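Local coordinates for protein thiamine-phosphate synthase (Pyrococcus furiosus, PDB 1XI3) that probably condenses a thiazole phosphate with an aminopyrimidine pyrophosphate to form thiamine phosphate, using magnesium, as a step of thiamine diphosphate biosynthesis, at residues A[71-76]-A[85-90]; A[130-135]-A[161-166]. All blocks are in the same frame, centred on the assembly; numbering follows the deposited sequence.

Overall arrangement
Both contacts join neighbouring parallel strands of one closed eight-stranded TIM barrel. Contact 1 pairs strand 72-76 with strand 89-92, the third and fourth strands. Contact 2 pairs strand 131-135 with strand 165-168, the sixth and seventh. They come in series along the chain, and strand 110-115 lies between them in the sheet. Their centres are about 16 Å apart. They still meet inside the barrel, where Phe74 CE1 of contact 1 lies 3.7 Å from Tyr131 CE1 of contact 2. The two rings pack edge to face. Phe74 and Tyr131 thus place one aromatic side chain from each contact inside the barrel, while Asp76 of contact 1 belongs to the predicted pyrimidine-substrate site.

Contact 1 of 2, residues A[71-76]-A[85-90]; sequences ALFFVD and VDADGV
Asp88 reaches across to strand 72-76 and takes the backbone N-H of Phe73. The bond from Phe73 N to Asp88 OD2 is 2.8 Å and uses the anti lone pair of the carboxylate. Leu72 CD2 packs 3.6 Å from the same Asp88 OD2, the two side chains crossing at about a right angle. Parallel pairing then begins. Phe73 O accepts Gly89 N at 3.3 Å and a weak bond from Asp88 N. Further along, Val75 N reaches Gly89 O at 3.1 Å. The tight part is at Gly89, where the Phe74 ring packs close, with Phe74 CD1 3.5 Å from Gly89 CA. On the helix-facing side, Phe73 CG is anti to the backbone N (chi1 -176°). This sends the ring to Val85, whose CG2 meets the edge 3.8 Å from Phe73 CE2. Ala87 CB approaches the same ring obliquely. The outer end is looser: Asp86, in the Schellman motif after helix 79-85, is exposed, does not touch strand 72-76 and pairs instead with Arg67. The contact closes the beta-alpha-beta unit 72-92. Asp88 OD2 also forms a salt bridge with Arg63, so one carboxylate oxygen ties the strand start to helix 52-68, and the arginine probably stabilises its negative charge.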
loop_
_atom_site.group_PDB
_atom_site.type_symbol
_atom_site.label_atom_id
_atom_site.label_comp_id
_atom_site.label_asym_id
_atom_site.label_seq_id
_atom_site.Cartn_x
_atom_site.Cartn_y
_atom_site.Cartn_z
ATOM N N ALA A 71 -14.820 -2.021 19.200
ATOM C CA ALA A 71 -13.424 -2.479 19.186
ATOM C C ALA A 71 -12.603 -1.591 18.278
ATOM O O ALA A 71 -13.082 -1.027 17.304
ATOM C CB ALA A 71 -13.323 -3.908 18.765
ATOM N N LEU A 72 -11.329 -1.466 18.648
ATOM C CA LEU A 72 -10.355 -0.799 17.808
ATOM C C LEU A 72 -10.014 -1.672 16.576
ATOM O O LEU A 72 -10.028 -2.911 16.630
ATOM C CB LEU A 72 -9.097 -0.513 18.599
ATOM C CG LEU A 72 -9.206 0.586 19.680
ATOM C CD1 LEU A 72 -7.875 0.849 20.375
ATOM C CD2 LEU A 72 -9.815 1.868 19.090
ATOM N N PHE A 73 -9.696 -0.971 15.479
ATOM C CA PHE A 73 -9.354 -1.594 14.198
ATOM C C PHE A 73 -8.051 -1.042 13.637
ATOM O O PHE A 73 -7.913 0.173 13.395
ATOM C CB PHE A 73 -10.464 -1.381 13.183
ATOM C CG PHE A 73 -10.243 -2.063 11.884
ATOM C CD1 PHE A 73 -9.754 -3.369 11.838
ATOM C CD2 PHE A 73 -10.510 -1.420 10.693
ATOM C CE1 PHE A 73 -9.505 -3.986 10.594
ATOM C CE2 PHE A 73 -10.288 -2.103 9.426
ATOM C CZ PHE A 73 -9.807 -3.373 9.436
ATOM N N PHE A 74 -7.087 -1.959 13.434
ATOM C CA PHE A 74 -5.786 -1.628 12.890
ATOM C C PHE A 74 -5.563 -2.383 11.628
ATOM O O PHE A 74 -6.067 -3.490 11.462
ATOM C CB PHE A 74 -4.687 -2.073 13.895
ATOM C CG PHE A 74 -4.762 -1.315 15.167
ATOM C CD1 PHE A 74 -4.240 -0.028 15.249
ATOM C CD2 PHE A 74 -5.477 -1.829 16.252
ATOM C CE1 PHE A 74 -4.385 0.704 16.443
ATOM C CE2 PHE A 74 -5.592 -1.106 17.430
ATOM C CZ PHE A 74 -5.071 0.155 17.504
ATOM N N VAL A 75 -4.771 -1.785 10.738
ATOM C CA VAL A 75 -4.279 -2.468 9.547
ATOM C C VAL A 75 -2.760 -2.657 9.665
ATOM O O VAL A 75 -2.051 -1.713 9.990
ATOM C CB VAL A 75 -4.622 -1.678 8.257
ATOM C CG1 VAL A 75 -4.090 -2.398 7.028
ATOM C CG2 VAL A 75 -6.132 -1.500 8.159
ATOM N N ASP A 76 -2.281 -3.872 9.365
ATOM C CA ASP A 76 -0.830 -4.129 9.338
ATOM C C ASP A 76 -0.229 -3.477 8.088
ATOM O O ASP A 76 -0.771 -3.673 6.990
ATOM C CB ASP A 76 -0.529 -5.607 9.308
ATOM C CG ASP A 76 0.948 -5.881 9.477
ATOM O OD1 ASP A 76 1.472 -6.646 8.669
ATOM O OD2 ASP A 76 1.553 -5.293 10.383
ATOM N N VAL A 85 -10.205 2.951 4.702
ATOM C CA VAL A 85 -11.290 2.301 5.492
ATOM C C VAL A 85 -11.559 2.964 6.857
ATOM O O VAL A 85 -12.413 2.486 7.634
ATOM C CB VAL A 85 -11.062 0.788 5.629
ATOM C CG1 VAL A 85 -10.779 0.171 4.274
ATOM C CG2 VAL A 85 -9.995 0.470 6.666
ATOM N N ASP A 86 -10.894 4.094 7.129
ATOM C CA ASP A 86 -11.014 4.820 8.384
ATOM C C ASP A 86 -10.724 3.956 9.582
ATOM O O ASP A 86 -11.362 4.006 10.622
ATOM C CB ASP A 86 -12.394 5.469 8.514
ATOM C CG ASP A 86 -12.412 6.641 9.480
ATOM O OD1 ASP A 86 -13.540 7.006 9.933
ATOM O OD2 ASP A 86 -11.332 7.197 9.824
ATOM N N ALA A 87 -9.673 3.155 9.465
ATOM C CA ALA A 87 -9.208 2.413 10.613
ATOM C C ALA A 87 -8.723 3.331 11.703
ATOM O O ALA A 87 -8.356 4.501 11.447
ATOM C CB ALA A 87 -8.078 1.472 10.185
ATOM N N ASP A 88 -8.698 2.819 12.928
ATOM C CA ASP A 88 -8.177 3.558 14.049
ATOM C C ASP A 88 -6.660 3.756 13.953
ATOM O O ASP A 88 -6.139 4.757 14.446
ATOM C CB ASP A 88 -8.550 2.896 15.345
ATOM C CG ASP A 88 -10.078 2.803 15.516
ATOM O OD1 ASP A 88 -10.736 3.877 15.561
ATOM O OD2 ASP A 88 -10.596 1.702 15.553
ATOM N N GLY A 89 -5.972 2.786 13.327
ATOM C CA GLY A 89 -4.518 2.863 13.274
ATOM C C GLY A 89 -3.889 1.900 12.318
ATOM O O GLY A 89 -4.557 1.160 11.590
ATOM N N VAL A 90 -2.563 1.925 12.339
ATOM C CA VAL A 90 -1.742 1.062 11.488
ATOM C C VAL A 90 -0.602 0.505 12.362
ATOM O O VAL A 90 -0.121 1.185 13.270
ATOM C CB VAL A 90 -1.162 1.844 10.282
ATOM C CG1 VAL A 90 -0.292 3.021 10.762
ATOM C CG2 VAL A 90 -0.435 0.927 9.326
#

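Contact 2 of 2, residues A[130-135]-A[161-166]; sequences DYLGAG and VKIPVV
Val161 meets Leu132 tip to tip, with Val161 CG2 4.1 Å from Leu132 CD1. Val161 is the first residue to leave the helix 150-160 conformation, so this touch joins the helix end to the sheet. Ile163 comes next in the contact. Its CG1 sits between the backbone N and the carbonyl carbon (chi1 55°), a placement that brings CD1 to Leu132. Ile163 CD1 lies 3.6 Å from Leu132 CD2, and the two side chains cross at about a right angle. One leucine branch thus meets Val161 and the other meets Ile163. Pro164 follows. Pro164 CD packs 3.3 Å from Asp130 O, and its CB faces Tyr131 CB. Pro164 O accepts Leu132 N at 2.9 Å. Val165 begins the strand. Val165 CG1 packs 3.8 Å from Ala134 CB, on the same face of the sheet as Leu132. Val166 N donates to Leu132 O at 2.8 Å. Val166 O takes Ala134 N at 2.9 Å. On the other face, Val166 CG2 approaches the Tyr131 ring obliquely. These three backbone bonds are the parallel pairing of adjacent strands, the sixth and seventh, in the wall of the TIM barrel.

The two faces look to different parts of the barrel. Leu132 and Ala134 point outward to helix 150-160, and Leu132 also touches Ala121 and Ala124 of helix 118-127. Tyr131 points inward, where its hydroxyl hydrogen-bonds to that of Tyr18. On its far side, strand 131-135 is hydrogen-bonded to strand 110-115, while Val165 N is hydrogen-bonded to OD1 of Asp185, just before strand 186-189.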
loop_
_atom_site.group_PDB
_atom_site.type_symbol
_atom_site.label_atom_id
_atom_site.label_comp_id
_atom_site.label_asym_id
_atom_site.label_seq_id
_atom_site.Cartn_x
_atom_site.Cartn_y
_atom_site.Cartn_z
ATOM N N ASP A 130 2.457 5.133 19.254
ATOM C CA ASP A 130 1.451 5.169 20.312
ATOM C C ASP A 130 1.420 3.925 21.178
ATOM O O ASP A 130 1.084 4.003 22.357
ATOM C CB ASP A 130 0.071 5.409 19.675
ATOM C CG ASP A 130 -0.003 6.753 19.008
ATOM O OD1 ASP A 130 -0.138 6.839 17.780
ATOM O OD2 ASP A 130 0.111 7.765 19.741
ATOM N N TYR A 131 1.752 2.773 20.600
ATOM C CA TYR A 131 1.936 1.554 21.370
ATOM C C TYR A 131 2.936 0.682 20.672
ATOM O O TYR A 131 3.311 0.932 19.526
ATOM C CB TYR A 131 0.603 0.783 21.603
ATOM C CG TYR A 131 0.045 0.131 20.355
ATOM C CD1 TYR A 131 -0.751 0.855 19.438
ATOM C CD2 TYR A 131 0.335 -1.191 20.052
ATOM C CE1 TYR A 131 -1.243 0.252 18.271
ATOM C CE2 TYR A 131 -0.150 -1.792 18.889
ATOM C CZ TYR A 131 -0.922 -1.063 17.993
ATOM O OH TYR A 131 -1.353 -1.689 16.840
ATOM N N LEU A 132 3.387 -0.323 21.407
ATOM C CA LEU A 132 4.359 -1.281 20.897
ATOM C C LEU A 132 3.736 -2.643 20.829
ATOM O O LEU A 132 3.020 -3.072 21.745
ATOM C CB LEU A 132 5.590 -1.402 21.824
ATOM C CG LEU A 132 6.336 -0.111 22.093
ATOM C CD1 LEU A 132 7.566 -0.416 22.958
ATOM C CD2 LEU A 132 6.754 0.544 20.813
ATOM N N GLY A 133 4.049 -3.352 19.742
ATOM C CA GLY A 133 3.876 -4.797 19.661
ATOM C C GLY A 133 5.253 -5.420 19.910
ATOM O O GLY A 133 6.055 -5.461 19.008
ATOM N N ALA A 134 5.471 -5.910 21.127
ATOM C CA ALA A 134 6.811 -6.437 21.539
ATOM C C ALA A 134 6.814 -7.934 21.455
ATOM O O ALA A 134 6.008 -8.613 22.095
ATOM C CB ALA A 134 7.157 -5.977 22.943
ATOM N N GLY A 135 7.696 -8.499 20.613
ATOM C CA GLY A 135 7.781 -9.927 20.473
ATOM C C GLY A 135 9.034 -10.331 19.694
ATOM O O GLY A 135 9.872 -9.503 19.448
ATOM N N VAL A 161 9.745 1.600 28.859
ATOM C CA VAL A 161 8.958 2.543 28.065
ATOM C C VAL A 161 7.707 2.970 28.811
ATOM O O VAL A 161 7.273 2.291 29.728
ATOM C CB VAL A 161 8.533 1.955 26.679
ATOM C CG1 VAL A 161 9.728 1.456 25.936
ATOM C CG2 VAL A 161 7.480 0.858 26.836
ATOM N N LYS A 162 7.144 4.102 28.390
ATOM C CA LYS A 162 5.980 4.699 29.047
ATOM C C LYS A 162 4.677 4.506 28.266
ATOM O O LYS A 162 3.590 4.700 28.821
ATOM C CB LYS A 162 6.222 6.191 29.228
ATOM C CG LYS A 162 7.425 6.480 30.102
ATOM N N ILE A 163 4.798 4.154 26.985
ATOM C CA ILE A 163 3.632 3.878 26.144
ATOM C C ILE A 163 3.152 2.423 26.323
ATOM O O ILE A 163 3.896 1.552 26.814
ATOM C CB ILE A 163 3.912 4.131 24.634
ATOM C CG1 ILE A 163 5.150 3.341 24.128
ATOM C CG2 ILE A 163 4.097 5.621 24.357
ATOM C CD1 ILE A 163 5.360 3.368 22.651
ATOM N N PRO A 164 1.869 2.149 25.972
ATOM C CA PRO A 164 1.378 0.805 26.111
ATOM C C PRO A 164 2.152 -0.227 25.316
ATOM O O PRO A 164 2.637 0.070 24.220
ATOM C CB PRO A 164 -0.042 0.880 25.589
ATOM C CG PRO A 164 -0.426 2.315 25.755
ATOM C CD PRO A 164 0.819 3.073 25.521
ATOM N N VAL A 165 2.242 -1.405 25.899
ATOM C CA VAL A 165 2.950 -2.546 25.293
ATOM C C VAL A 165 1.990 -3.727 25.188
ATOM O O VAL A 165 1.399 -4.153 26.195
ATOM C CB VAL A 165 4.192 -2.949 26.125
ATOM C CG1 VAL A 165 4.910 -4.150 25.464
ATOM C CG2 VAL A 165 5.105 -1.757 26.349
ATOM N N VAL A 166 1.839 -4.250 23.960
ATOM C CA VAL A 166 1.110 -5.470 23.683
ATOM C C VAL A 166 2.138 -6.562 23.375
ATOM O O VAL A 166 2.984 -6.395 22.486
ATOM C CB VAL A 166 0.168 -5.292 22.492
ATOM C CG1 VAL A 166 -0.577 -6.551 22.224
ATOM C CG2 VAL A 166 -0.807 -4.139 22.770
#